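Local coordinates for alpha-fucosidase (Bifidobacterium bifidum, PDB 2EAB), which probably hydrolyses alpha-1,2-fucosidic linkages, releasing L-fucose, this chain being the catalytic fragment of a longer, calcium-binding protein, at residues Q676-S681 against S719-A724. Numbering follows the deposited sequence.
Sequences QHRHMS and SNTGWA. With EDO (1,2-ethanediol), chain D.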
# COMPACT_ATOMS: atom_id res chain seq x y z
N GLN A 676 13.75 -1.76 22.41
CA GLN A 676 12.49 -1.33 21.82
C GLN A 676 12.64 -0.52 20.53
O GLN A 676 11.85 0.37 20.25
CB GLN A 676 11.67 -0.51 22.82
CG GLN A 676 11.15 -1.29 24.02
CD GLN A 676 10.29 -0.42 24.91
OE1 GLN A 676 9.21 0.02 24.51
NE2 GLN A 676 10.77 -0.15 26.11
N HIS A 677 13.65 -0.85 19.72
CA HIS A 677 13.83 -0.17 18.44
C HIS A 677 12.56 -0.25 17.59
O HIS A 677 11.89 -1.28 17.54
CB HIS A 677 15.02 -0.74 17.67
CG HIS A 677 15.30 -0.02 16.39
ND1 HIS A 677 15.66 1.31 16.34
CD2 HIS A 677 15.27 -0.45 15.10
CE1 HIS A 677 15.83 1.67 15.08
NE2 HIS A 677 15.60 0.63 14.31
N ARG A 678 12.23 0.86 16.92
CA ARG A 678 10.97 0.98 16.19
C ARG A 678 10.86 0.02 15.00
O ARG A 678 9.79 -0.56 14.75
CB ARG A 678 10.75 2.42 15.74
CG ARG A 678 9.37 2.68 15.17
CD ARG A 678 9.11 4.16 15.05
NE ARG A 678 7.75 4.44 14.61
CZ ARG A 678 7.45 5.16 13.54
NH1 ARG A 678 8.41 5.70 12.79
NH2 ARG A 678 6.18 5.37 13.23
N HIS A 679 11.95 -0.14 14.25
CA HIS A 679 11.99 -1.09 13.15
C HIS A 679 12.16 -2.51 13.69
O HIS A 679 12.75 -2.71 14.75
CB HIS A 679 13.16 -0.79 12.22
CG HIS A 679 12.95 0.41 11.35
ND1 HIS A 679 13.07 1.71 11.81
CD2 HIS A 679 12.67 0.51 10.03
CE1 HIS A 679 12.85 2.55 10.82
NE2 HIS A 679 12.61 1.84 9.72
N MET A 680 11.67 -3.48 12.92
CA MET A 680 11.88 -4.90 13.18
C MET A 680 12.27 -5.54 11.85
O MET A 680 11.56 -6.42 11.33
CB MET A 680 10.63 -5.56 13.76
CG MET A 680 9.98 -4.79 14.90
SD MET A 680 8.64 -5.67 15.72
CE MET A 680 7.53 -5.97 14.34
N SER A 681 13.38 -5.08 11.29
CA SER A 681 13.75 -5.43 9.92
C SER A 681 14.08 -6.91 9.75
O SER A 681 13.98 -7.45 8.66
CB SER A 681 14.91 -4.57 9.45
OG SER A 681 14.55 -3.20 9.44
N SER A 719 2.22 1.45 22.50
CA SER A 719 1.62 2.04 21.32
C SER A 719 2.69 2.36 20.28
O SER A 719 3.87 2.50 20.59
CB SER A 719 0.87 3.32 21.70
OG SER A 719 0.22 3.88 20.57
N ASN A 720 2.26 2.43 19.03
CA ASN A 720 3.07 3.02 17.98
C ASN A 720 2.15 3.58 16.90
O ASN A 720 0.93 3.60 17.07
CB ASN A 720 4.08 2.02 17.41
CG ASN A 720 5.42 2.67 17.08
OD1 ASN A 720 5.50 3.55 16.23
ND2 ASN A 720 6.47 2.22 17.77
N THR A 721 2.73 4.06 15.81
CA THR A 721 2.00 4.82 14.82
C THR A 721 2.41 4.41 13.42
O THR A 721 3.43 3.72 13.23
CB THR A 721 2.31 6.32 14.95
OG1 THR A 721 3.72 6.52 14.79
CG2 THR A 721 1.87 6.88 16.31
N GLY A 722 1.61 4.82 12.44
CA GLY A 722 1.95 4.68 11.03
C GLY A 722 2.38 3.29 10.63
O GLY A 722 1.75 2.29 11.02
N TRP A 723 3.46 3.21 9.86
CA TRP A 723 3.91 1.92 9.33
C TRP A 723 4.31 0.96 10.45
O TRP A 723 4.18 -0.26 10.30
CB TRP A 723 5.07 2.08 8.33
CG TRP A 723 6.30 2.71 8.92
CD1 TRP A 723 6.66 4.03 8.86
CD2 TRP A 723 7.32 2.05 9.68
NE1 TRP A 723 7.83 4.23 9.54
CE2 TRP A 723 8.26 3.04 10.05
CE3 TRP A 723 7.54 0.72 10.08
CZ2 TRP A 723 9.39 2.74 10.81
CZ3 TRP A 723 8.66 0.43 10.84
CH2 TRP A 723 9.58 1.43 11.20
N ALA A 724 4.79 1.49 11.57
CA ALA A 724 5.28 0.63 12.65
C ALA A 724 4.14 -0.14 13.30
O ALA A 724 4.24 -1.35 13.50
CB ALA A 724 6.07 1.43 13.67
C1 EDO D . 12.06 -2.72 7.00
O1 EDO D . 12.14 -2.28 8.45
C2 EDO D . 13.09 -1.81 6.23
O2 EDO D . 12.56 -0.40 6.21
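Arg678 and His679, in a loop of the family 95 catalytic domain, an (alpha/alpha)6 barrel, meet the turn and first residues of helix 722-734 in a mixed polar and aromatic contact, away from the calcium sites. The Arg678 side chain runs extended, with CG anti to the backbone N (chi1 -171°), and this carries the guanidinium across to the turn. Arg678 NE donates to Asn720 OD1 at 2.9 Å, in a nearly straight bond. Guanidinium and amide lie almost coplanar, 14° apart. Asn720 OD1 also accepts from Thr721 N at 2.8 Å, so two donors help to hold the amide's rotation. Arg678 NH2 adds a weak bond to Thr721 O at 3.2 Å. Thr721 OG1, which is hydrogen-bonded to His761 O, lies 3.1 Å from Arg678 NH2. Ala724 CB touches Arg678 NE at 3.6 Å. The guanidinium leans over one face of the Trp723 indole, toward its rim, with Arg678 NH1 3.6 Å from Trp723 NE1 and the planes strongly inclined. An alanine in place of Arg678 would probably leave Asn720 OD1 without its charged donor and uncover part of the Trp723 face.

The far end of the indole meets His679. Trp723 CH2 sits over the centre of one imidazole face, 3.4 Å from His679 NE2, with the rings inclined at 47°. Beside this pair, a 1,2-ethanediol, probably from the crystallisation liquor, donates from O1 to Ser681 OG and approaches the imidazole edge.

Two arginine side chains tie the loop's backbone to neighbouring helices: Arg728 NH2 of helix 722-734 donates to Arg678 O, and Arg710 NE of helix 697-711 to His679 O. Met680 packs against both helices.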